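Local coordinates for lysin (Enterococcus phage IMEEF1, PDB 6IST), which binds calcium and, as a phage lysin with a CHAP-type peptidase domain, probably cleaves the peptidoglycan of the enterococcal host cell wall, at residues V34-M37 / Q38-G42; Y192-T195 / M196-N200; E201-D204 / L205-R208. One frame throughout, in Å; residues are numbered along the deposited sequence.

Contact 1: residues V34-M37 / Q38-G42; sequences VDVM and QRFFG
Val34 lays its CG1 branch alongside the outstretched side chain of Gln38, the two pointing the same way, while Val34 O accepts the Gln38 N-H. One residue on, Asp35 swings CG anti to its backbone N (chi1 179°), which sends the carboxylate up the helix to the guanidinium of Arg39. Asp35 OD1 takes the salt bridge from Arg39 NH2 at 2.9 Å through its syn lone pair, and Arg39 NE adds weaker bonds to both oxygens. The two planes stand 64° apart, so this is no flat, two-pronged pairing; Asp35 OD2 is also held by Tyr10 OH. Val36, a compact branched residue against helix 4-13, brings CG1 to 4.0 Å from Phe40 CD2, and its carbonyl O lies at the edge of that ring. Met37 bends at chi2 and chi3 to run beside Phe41: its SD sits 4.9 Å from the ring centroid, obliquely, in a Met-aromatic contact, and Phe61 meets the same ring edge-to-face. Gly42 then leaves the helix with positive phi (67°), a conformation that suits a residue without a side chain. The i to i+4 spacing of these pairs is that of an alpha-helix, here the C-terminal part of helix 29-41 in the CHAP domain.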
ATOM      1  N   VAL C  34       8.816   3.808 -16.720  1.00 15.96           N
ATOM      2  CA  VAL C  34       8.408   4.003 -15.322  1.00 16.35           C
ATOM      3  C   VAL C  34       7.106   4.825 -15.231  1.00 18.11           C
ATOM      4  O   VAL C  34       6.230   4.461 -14.495  1.00 20.17           O
ATOM      5  CB  VAL C  34       9.488   4.704 -14.483  1.00 17.44           C
ATOM      6  CG1 VAL C  34       8.913   5.212 -13.169  1.00 17.53           C
ATOM      7  CG2 VAL C  34      10.660   3.761 -14.334  1.00 22.12           C
ATOM      8  N   ASP C  35       6.943   5.806 -16.100  1.00 18.72           N
ATOM      9  CA  ASP C  35       5.763   6.619 -16.059  1.00 20.33           C
ATOM     10  C   ASP C  35       4.569   5.739 -16.347  1.00 19.31           C
ATOM     11  O   ASP C  35       3.520   5.815 -15.690  1.00 18.51           O
ATOM     12  CB  ASP C  35       5.882   7.743 -17.050  1.00 23.87           C
ATOM     13  CG  ASP C  35       4.637   8.662 -17.075  1.00 30.09           C
ATOM     14  OD1 ASP C  35       4.325   9.348 -16.069  1.00 31.86           O
ATOM     15  OD2 ASP C  35       3.960   8.680 -18.126  1.00 31.57           O
ATOM     16  N   VAL C  36       4.623   5.061 -17.475  1.00 17.91           N
ATOM     17  CA  VAL C  36       3.502   4.207 -17.849  1.00 19.13           C
ATOM     18  C   VAL C  36       3.171   3.116 -16.834  1.00 18.96           C
ATOM     19  O   VAL C  36       1.994   2.887 -16.471  1.00 20.68           O
ATOM     20  CB  VAL C  36       3.728   3.598 -19.219  1.00 20.52           C
ATOM     21  CG1 VAL C  36       2.589   2.672 -19.606  1.00 22.52           C
ATOM     22  CG2 VAL C  36       3.973   4.678 -20.228  1.00 24.36           C
ATOM     23  N   MET C  37       4.176   2.412 -16.337  1.00 18.44           N
ATOM     24  CA  MET C  37       3.915   1.403 -15.392  1.00 17.02           C
ATOM     25  C   MET C  37       3.320   2.014 -14.067  1.00 18.77           C
ATOM     26  O   MET C  37       2.408   1.398 -13.483  1.00 18.59           O
ATOM     27  CB  MET C  37       5.174   0.604 -15.082  1.00 16.67           C
ATOM     28  CG  MET C  37       5.626  -0.490 -16.098  1.00 17.95           C
ATOM     29  SD  MET C  37       4.415  -1.641 -16.705  1.00 14.53           S
ATOM     30  CE  MET C  37       3.866  -0.781 -18.217  1.00 24.05           C
ATOM     31  N   GLN C  38       3.838   3.135 -13.586  1.00 20.28           N
ATOM     32  CA  GLN C  38       3.301   3.780 -12.388  1.00 22.35           C
ATOM     33  C   GLN C  38       1.829   4.230 -12.574  1.00 20.88           C
ATOM     34  O   GLN C  38       1.004   3.902 -11.795  1.00 22.71           O
ATOM     35  CB  GLN C  38       4.110   4.979 -11.994  1.00 25.58           C
ATOM     36  CG  GLN C  38       5.397   4.693 -11.315  1.00 30.67           C
ATOM     37  CD  GLN C  38       6.014   5.973 -10.713  1.00 36.47           C
ATOM     38  OE1 GLN C  38       6.391   6.010  -9.543  1.00 46.69           O
ATOM     39  NE2 GLN C  38       6.033   7.046 -11.504  1.00 41.88           N
ATOM     40  N   ARG C  39       1.513   4.900 -13.672  1.00 21.26           N
ATOM     41  CA  ARG C  39       0.146   5.395 -13.871  1.00 21.31           C
ATOM     42  C   ARG C  39      -0.853   4.284 -14.045  1.00 23.57           C
ATOM     43  O   ARG C  39      -1.989   4.397 -13.583  1.00 23.27           O
ATOM     44  CB  ARG C  39       0.040   6.141 -15.184  1.00 28.92           C
ATOM     45  CG  ARG C  39       0.495   7.515 -15.113  1.00 36.82           C
ATOM     46  CD  ARG C  39       0.257   8.195 -16.470  1.00 38.72           C
ATOM     47  NE  ARG C  39       1.233   9.243 -16.418  1.00 43.96           N
ATOM     48  CZ  ARG C  39       1.102  10.379 -15.745  1.00 46.02           C
ATOM     49  NH1 ARG C  39      -0.047  10.724 -15.146  1.00 44.48           N
ATOM     50  NH2 ARG C  39       2.123  11.207 -15.746  1.00 46.06           N
ATOM     51  N   PHE C  40      -0.492   3.241 -14.793  1.00 19.79           N
ATOM     52  CA  PHE C  40      -1.462   2.216 -15.092  1.00 19.41           C
ATOM     53  C   PHE C  40      -1.504   1.029 -14.157  1.00 20.03           C
ATOM     54  O   PHE C  40      -2.588   0.446 -13.917  1.00 22.41           O
ATOM     55  CB  PHE C  40      -1.301   1.743 -16.498  1.00 21.40           C
ATOM     56  CG  PHE C  40      -1.781   2.757 -17.510  1.00 21.98           C
ATOM     57  CD1 PHE C  40      -3.113   2.768 -17.921  1.00 26.31           C
ATOM     58  CD2 PHE C  40      -0.922   3.643 -18.017  1.00 22.88           C
ATOM     59  CE1 PHE C  40      -3.560   3.751 -18.777  1.00 26.90           C
ATOM     60  CE2 PHE C  40      -1.332   4.636 -18.856  1.00 26.48           C
ATOM     61  CZ  PHE C  40      -2.655   4.686 -19.246  1.00 25.83           C
ATOM     62  N   PHE C  41      -0.366   0.635 -13.656  1.00 20.01           N
ATOM     63  CA  PHE C  41      -0.281  -0.550 -12.806  1.00 22.47           C
ATOM     64  C   PHE C  41       0.157  -0.297 -11.367  1.00 22.53           C
ATOM     65  O   PHE C  41       0.233  -1.224 -10.605  1.00 25.79           O
ATOM     66  CB  PHE C  41       0.676  -1.522 -13.445  1.00 24.09           C
ATOM     67  CG  PHE C  41       0.154  -2.080 -14.708  1.00 23.44           C
ATOM     68  CD1 PHE C  41      -0.784  -3.059 -14.663  1.00 23.15           C
ATOM     69  CD2 PHE C  41       0.576  -1.591 -15.939  1.00 23.31           C
ATOM     70  CE1 PHE C  41      -1.257  -3.604 -15.841  1.00 23.51           C
ATOM     71  CE2 PHE C  41       0.053  -2.083 -17.104  1.00 22.09           C
ATOM     72  CZ  PHE C  41      -0.899  -3.046 -17.041  1.00 21.23           C
ATOM     73  N   GLY C  42       0.483   0.928 -11.036  1.00 22.28           N
ATOM     74  CA  GLY C  42       0.913   1.270  -9.669  1.00 21.96           C
ATOM     75  C   GLY C  42       2.263   0.614  -9.366  1.00 24.29           C
ATOM     76  O   GLY C  42       2.612   0.453  -8.190  1.00 23.10           O
TER

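Contact 2: residues Y192-T195 / M196-N200; sequences YLPT and MTYVN
Pro194 sets its CD over one face of the Tyr198 ring, 4.1 Å from the centroid and 29° off the ring normal, a CH-pi contact. A proline suits the place because its ring carbons next to nitrogen are mildly polarised and the rigid ring needs no further ordering to lie on an aromatic face. Tyr198 reaches back to it with CG anti to the carbonyl carbon (chi1 -77°). Thr195 OG1 approaches the same ring obliquely, at 3.3 Å from Tyr198 CD2. That hydroxyl is chiefly engaged with the backbone: Thr195 is the N-cap of helix 196-208, and its OG1, turned to lie between its own N and carbonyl carbon (chi1 75°), accepts weak bonds from Thr197 N at 3.1 Å and from Tyr198 N at 3.3 Å. The short threonine side chain thus serves two N-H groups of the first turn, which have no preceding helical carbonyls to bind. Thr195 O completes the start of the helix by taking Val199 N at 3.1 Å, in the carbonyl plane. On the inner side, Leu193 crosses Val199 at about a right angle, with Leu193 CD1 at 3.9 Å from Val199 CG2, while its CD2 packs on Tyr198 CB. Both aliphatic residues are buried and face strand 180-186, Leu193 on Phe184 and Val199 on Gln182; an aromatic side chain of a neighbouring subunit stacks on the Tyr198 ring.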
ATOM      1  N   TYR C 192       9.025  -9.819   6.430  1.00 19.86           N
ATOM      2  CA  TYR C 192       9.914 -10.240   5.363  1.00 22.89           C
ATOM      3  C   TYR C 192       9.385 -11.524   4.730  1.00 22.19           C
ATOM      4  O   TYR C 192       9.032 -12.487   5.426  1.00 21.99           O
ATOM      5  CB  TYR C 192      11.373 -10.418   5.836  1.00 23.77           C
ATOM      6  CG  TYR C 192      12.236 -11.106   4.836  1.00 23.15           C
ATOM      7  CD1 TYR C 192      12.584 -10.464   3.665  1.00 26.03           C
ATOM      8  CD2 TYR C 192      12.745 -12.390   5.065  1.00 24.45           C
ATOM      9  CE1 TYR C 192      13.365 -11.097   2.700  1.00 27.51           C
ATOM     10  CE2 TYR C 192      13.531 -13.029   4.122  1.00 28.02           C
ATOM     11  CZ  TYR C 192      13.856 -12.365   2.952  1.00 27.89           C
ATOM     12  OH  TYR C 192      14.624 -12.918   2.000  1.00 33.15           O
ATOM     13  N   LEU C 193       9.210 -11.501   3.410  1.00 20.07           N
ATOM     14  CA  LEU C 193       8.698 -12.646   2.696  1.00 21.82           C
ATOM     15  C   LEU C 193       9.862 -13.544   2.169  1.00 24.44           C
ATOM     16  O   LEU C 193      10.522 -13.215   1.222  1.00 22.73           O
ATOM     17  CB  LEU C 193       7.853 -12.156   1.524  1.00 21.26           C
ATOM     18  CG  LEU C 193       6.636 -11.324   1.907  1.00 22.25           C
ATOM     19  CD1 LEU C 193       6.094 -10.695   0.618  1.00 22.30           C
ATOM     20  CD2 LEU C 193       5.576 -12.033   2.734  1.00 21.57           C
ATOM     21  N   PRO C 194      10.093 -14.718   2.777  1.00 26.30           N
ATOM     22  CA  PRO C 194      11.309 -15.489   2.419  1.00 29.67           C
ATOM     23  C   PRO C 194      11.297 -16.221   1.086  1.00 26.23           C
ATOM     24  O   PRO C 194      12.367 -16.442   0.514  1.00 31.24           O
ATOM     25  CB  PRO C 194      11.468 -16.494   3.577  1.00 31.54           C
ATOM     26  CG  PRO C 194      10.514 -16.059   4.622  1.00 31.76           C
ATOM     27  CD  PRO C 194       9.434 -15.228   3.985  1.00 26.70           C
ATOM     28  N   THR C 195      10.123 -16.583   0.601  1.00 25.57           N
ATOM     29  CA  THR C 195      10.012 -17.329  -0.633  1.00 24.71           C
ATOM     30  C   THR C 195       8.924 -16.789  -1.471  1.00 26.28           C
ATOM     31  O   THR C 195       8.078 -16.043  -0.975  1.00 23.64           O
ATOM     32  CB  THR C 195       9.706 -18.846  -0.400  1.00 28.78           C
ATOM     33  OG1 THR C 195       8.317 -19.056  -0.007  1.00 32.16           O
ATOM     34  CG2 THR C 195      10.748 -19.512   0.597  1.00 28.26           C
ATOM     35  N   MET C 196       8.865 -17.286  -2.717  1.00 25.13           N
ATOM     36  CA  MET C 196       7.827 -16.864  -3.606  1.00 28.35           C
ATOM     37  C   MET C 196       6.475 -17.386  -3.165  1.00 24.95           C
ATOM     38  O   MET C 196       5.480 -16.805  -3.535  1.00 27.47           O
ATOM     39  CB  MET C 196       8.123 -17.214  -5.088  1.00 32.02           C
ATOM     40  CG  MET C 196       9.066 -16.195  -5.785  1.00 38.24           C
ATOM     41  SD  MET C 196       8.589 -14.413  -5.773  1.00 37.44           S
ATOM     42  CE  MET C 196       6.912 -14.515  -6.343  1.00 32.66           C
ATOM     43  N   THR C 197       6.409 -18.451  -2.398  1.00 26.82           N
ATOM     44  CA  THR C 197       5.075 -18.929  -1.914  1.00 28.87           C
ATOM     45  C   THR C 197       4.541 -18.005  -0.859  1.00 27.74           C
ATOM     46  O   THR C 197       3.345 -17.775  -0.802  1.00 23.86           O
ATOM     47  CB  THR C 197       5.149 -20.345  -1.348  1.00 33.97           C
ATOM     48  OG1 THR C 197       5.729 -21.203  -2.355  1.00 35.42           O
ATOM     49  CG2 THR C 197       3.689 -20.882  -0.957  1.00 34.03           C
ATOM     50  N   TYR C 198       5.433 -17.443  -0.037  1.00 25.43           N
ATOM     51  CA  TYR C 198       5.033 -16.377   0.849  1.00 24.87           C
ATOM     52  C   TYR C 198       4.527 -15.150   0.082  1.00 23.04           C
ATOM     53  O   TYR C 198       3.454 -14.629   0.405  1.00 23.34           O
ATOM     54  CB  TYR C 198       6.103 -16.022   1.824  1.00 26.16           C
ATOM     55  CG  TYR C 198       6.221 -17.025   2.953  1.00 27.24           C
ATOM     56  CD1 TYR C 198       5.371 -16.968   4.021  1.00 28.05           C
ATOM     57  CD2 TYR C 198       7.245 -17.967   2.964  1.00 31.94           C
ATOM     58  CE1 TYR C 198       5.493 -17.896   5.072  1.00 33.59           C
ATOM     59  CE2 TYR C 198       7.383 -18.879   4.006  1.00 34.10           C
ATOM     60  CZ  TYR C 198       6.505 -18.827   5.054  1.00 34.83           C
ATOM     61  OH  TYR C 198       6.631 -19.716   6.075  1.00 37.39           O
ATOM     62  N   VAL C 199       5.208 -14.825  -1.012  1.00 22.36           N
ATOM     63  CA  VAL C 199       4.804 -13.716  -1.883  1.00 22.12           C
ATOM     64  C   VAL C 199       3.402 -13.944  -2.406  1.00 21.70           C
ATOM     65  O   VAL C 199       2.546 -13.066  -2.334  1.00 22.29           O
ATOM     66  CB  VAL C 199       5.833 -13.470  -2.991  1.00 22.59           C
ATOM     67  CG1 VAL C 199       5.296 -12.466  -3.989  1.00 25.12           C
ATOM     68  CG2 VAL C 199       7.135 -12.924  -2.351  1.00 23.43           C
ATOM     69  N   ASN C 200       3.210 -15.102  -3.013  1.00 24.27           N
ATOM     70  CA  ASN C 200       1.913 -15.450  -3.555  1.00 26.59           C
ATOM     71  C   ASN C 200       0.769 -15.431  -2.526  1.00 25.39           C
ATOM     72  O   ASN C 200      -0.355 -14.915  -2.790  1.00 22.75           O
ATOM     73  CB  ASN C 200       2.009 -16.830  -4.251  1.00 27.47           C
ATOM     74  CG  ASN C 200       2.870 -16.783  -5.535  1.00 33.36           C
ATOM     75  OD1 ASN C 200       3.194 -15.717  -6.078  1.00 29.05           O
ATOM     76  ND2 ASN C 200       3.231 -17.945  -6.011  1.00 34.04           N
TER

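Contact 3: residues E201-D204 / L205-R208; sequences EAND and LIKR
With CG anti to the carbonyl carbon (chi1 -72°) and the chain extended from there to NE, Arg208 runs back along the helix and lays one face of its guanidinium over Asp204 CB, while Glu201 folds at chi2 (-77°) to bring its carboxylate towards the same end of the arginine. The setting is an alpha-helix, helix 196-208, where Glu201, Asp204 and Arg208, at i, i+3 and i+7, share one side and meet through water; its main chain is joined here by four regular i to i+4 bonds from Leu205 N, Ile206 N, Lys207 N and Arg208 N. Although Asp204 and Arg208 are opposite in charge and four residues apart, they make no direct salt bridge: Asp204 OD2 is 4.2 Å from Arg208 NH2 and well out of the guanidinium plane. Water carries the link instead. One molecule accepts from Arg208 NH1 and lies within hydrogen-bonding distance of both Glu201 O and Glu201 OE1, so it can link the arginine to the backbone or the side chain of Glu201. The long polar ends of Glu201 and Arg208 can reach both the waters and the neighbouring subunit, whose side chains make weak hydrogen bonds to Glu201 OE1 and Arg208 NH1. Apolar residues line the side turned to the sheet. Ala202, small enough to let the helix come close, and Ile206 both pack on Ile170 and Phe184, and Leu205 also meets Phe184; Ala202 and Leu205 touch side chains of the neighbouring subunit as well. Asn203 lies side by side with Ile206, its OD1 at 3.9 Å from Ile206 CD1. The second water, in the plane of the guanidinium at its edge, accepts from Arg208 NH2 at 2.7 Å and is 2.7 Å from Asp204 OD2 and 2.8 Å from Glu201 OE1.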
ATOM      1  N   GLU C 201       1.033 -15.973  -1.365  1.00 20.63           N
ATOM      2  CA  GLU C 201       0.024 -15.894  -0.321  1.00 25.61           C
ATOM      3  C   GLU C 201      -0.281 -14.427   0.160  1.00 19.81           C
ATOM      4  O   GLU C 201      -1.445 -14.064   0.455  1.00 21.03           O
ATOM      5  CB  GLU C 201       0.392 -16.821   0.848  1.00 25.15           C
ATOM      6  CG  GLU C 201       0.467 -18.291   0.446  1.00 29.76           C
ATOM      7  CD  GLU C 201      -0.899 -18.975   0.290  1.00 32.06           C
ATOM      8  OE1 GLU C 201      -1.952 -18.354   0.608  1.00 37.47           O
ATOM      9  OE2 GLU C 201      -0.898 -20.127  -0.184  1.00 37.26           O
ATOM     10  N   ALA C 202       0.743 -13.587   0.302  1.00 20.93           N
ATOM     11  CA  ALA C 202       0.521 -12.195   0.647  1.00 23.26           C
ATOM     12  C   ALA C 202      -0.259 -11.511  -0.444  1.00 22.91           C
ATOM     13  O   ALA C 202      -1.207 -10.781  -0.121  1.00 22.59           O
ATOM     14  CB  ALA C 202       1.821 -11.458   0.917  1.00 22.09           C
ATOM     15  N   ASN C 203       0.035 -11.788  -1.731  1.00 21.93           N
ATOM     16  CA  ASN C 203      -0.804 -11.205  -2.786  1.00 22.16           C
ATOM     17  C   ASN C 203      -2.258 -11.687  -2.757  1.00 22.36           C
ATOM     18  O   ASN C 203      -3.204 -10.933  -3.133  1.00 22.18           O
ATOM     19  CB  ASN C 203      -0.192 -11.343  -4.183  1.00 26.25           C
ATOM     20  CG  ASN C 203       0.833 -10.241  -4.430  1.00 26.98           C
ATOM     21  OD1 ASN C 203       0.528  -9.043  -4.249  1.00 29.98           O
ATOM     22  ND2 ASN C 203       2.011 -10.612  -4.794  1.00 26.89           N
ATOM     23  N   ASP C 204      -2.449 -12.906  -2.325  1.00 24.46           N
ATOM     24  CA  ASP C 204      -3.817 -13.421  -2.178  1.00 25.45           C
ATOM     25  C   ASP C 204      -4.548 -12.699  -1.072  1.00 26.32           C
ATOM     26  O   ASP C 204      -5.725 -12.383  -1.232  1.00 25.11           O
ATOM     27  CB  ASP C 204      -3.820 -14.910  -1.931  1.00 32.55           C
ATOM     28  CG  ASP C 204      -3.439 -15.711  -3.182  1.00 38.29           C
ATOM     29  OD1 ASP C 204      -3.453 -15.137  -4.314  1.00 44.68           O
ATOM     30  OD2 ASP C 204      -3.125 -16.915  -3.021  1.00 45.49           O
ATOM     31  N   LEU C 205      -3.870 -12.434   0.048  1.00 21.99           N
ATOM     32  CA  LEU C 205      -4.451 -11.622   1.108  1.00 22.82           C
ATOM     33  C   LEU C 205      -4.855 -10.233   0.595  1.00 20.94           C
ATOM     34  O   LEU C 205      -6.006  -9.774   0.795  1.00 22.50           O
ATOM     35  CB  LEU C 205      -3.495 -11.498   2.281  1.00 21.39           C
ATOM     36  CG  LEU C 205      -3.184 -12.754   3.100  1.00 22.25           C
ATOM     37  CD1 LEU C 205      -2.144 -12.428   4.137  1.00 23.33           C
ATOM     38  CD2 LEU C 205      -4.418 -13.205   3.778  1.00 25.68           C
ATOM     39  N   ILE C 206      -3.913  -9.580  -0.106  1.00 20.79           N
ATOM     40  CA  ILE C 206      -4.187  -8.307  -0.721  1.00 21.60           C
ATOM     41  C   ILE C 206      -5.432  -8.307  -1.549  1.00 24.21           C
ATOM     42  O   ILE C 206      -6.263  -7.354  -1.437  1.00 25.47           O
ATOM     43  CB  ILE C 206      -2.969  -7.809  -1.496  1.00 23.14           C
ATOM     44  CG1 ILE C 206      -1.925  -7.410  -0.458  1.00 24.25           C
ATOM     45  CG2 ILE C 206      -3.318  -6.593  -2.374  1.00 27.66           C
ATOM     46  CD1 ILE C 206      -0.527  -7.134  -1.052  1.00 21.53           C
ATOM     47  N   LYS C 207      -5.561  -9.327  -2.376  1.00 25.33           N
ATOM     48  CA  LYS C 207      -6.765  -9.469  -3.214  1.00 30.85           C
ATOM     49  C   LYS C 207      -8.061  -9.633  -2.443  1.00 28.28           C
ATOM     50  O   LYS C 207      -9.070  -8.975  -2.759  1.00 26.38           O
ATOM     51  CB  LYS C 207      -6.629 -10.592  -4.224  1.00 35.91           C
ATOM     52  CG  LYS C 207      -6.167 -10.157  -5.610  1.00 47.95           C
ATOM     53  CD  LYS C 207      -6.344 -11.318  -6.591  1.00 59.35           C
ATOM     54  CE  LYS C 207      -5.223 -11.411  -7.622  1.00 64.17           C
ATOM     55  NZ  LYS C 207      -5.384 -10.378  -8.678  1.00 65.90           N
ATOM     56  N   ARG C 208      -8.054 -10.504  -1.451  1.00 27.09           N
ATOM     57  CA  ARG C 208      -9.240 -10.772  -0.653  1.00 29.22           C
ATOM     58  C   ARG C 208      -9.773  -9.601   0.178  1.00 27.64           C
ATOM     59  O   ARG C 208     -10.997  -9.407   0.342  1.00 27.63           O
ATOM     60  CB  ARG C 208      -8.921 -11.894   0.345  1.00 28.08           C
ATOM     61  CG  ARG C 208      -8.782 -13.226  -0.252  1.00 30.01           C
ATOM     62  CD  ARG C 208      -8.521 -14.277   0.801  1.00 29.24           C
ATOM     63  NE  ARG C 208      -8.000 -15.397   0.075  1.00 29.17           N
ATOM     64  CZ  ARG C 208      -6.861 -16.006   0.317  1.00 31.64           C
ATOM     65  NH1 ARG C 208      -6.065 -15.659   1.343  1.00 31.66           N
ATOM     66  NH2 ARG C 208      -6.487 -16.967  -0.503  1.00 34.49           N
TER
HETATM   67  O   HOH W   1      -3.237 -16.178   1.506  1.00 29.52           O
HETATM   68  O   HOH W   2      -4.198 -18.369  -1.006  1.00 41.85           O

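Overall arrangement
Contacts 2 and 3 are successive parts of one element: contact 2 starts helix 196-208 and contact 3 carries it to its end. Their centres are 11 Å apart, and they touch where Leu193 CD2 meets Ala202 CB at 4.2 Å, on the side turned to Phe184; both also border a neighbouring subunit. Contact 1 belongs to helix 29-41, in the CHAP domain, and touches neither: its nearest atoms are about 14 Å from contact 2 and about 10 Å from contact 3. It alone lies near the metal site, with the side chain of Val34 about 9 Å from the bound calcium ion and about 6 Å from that of its ligand Asp31.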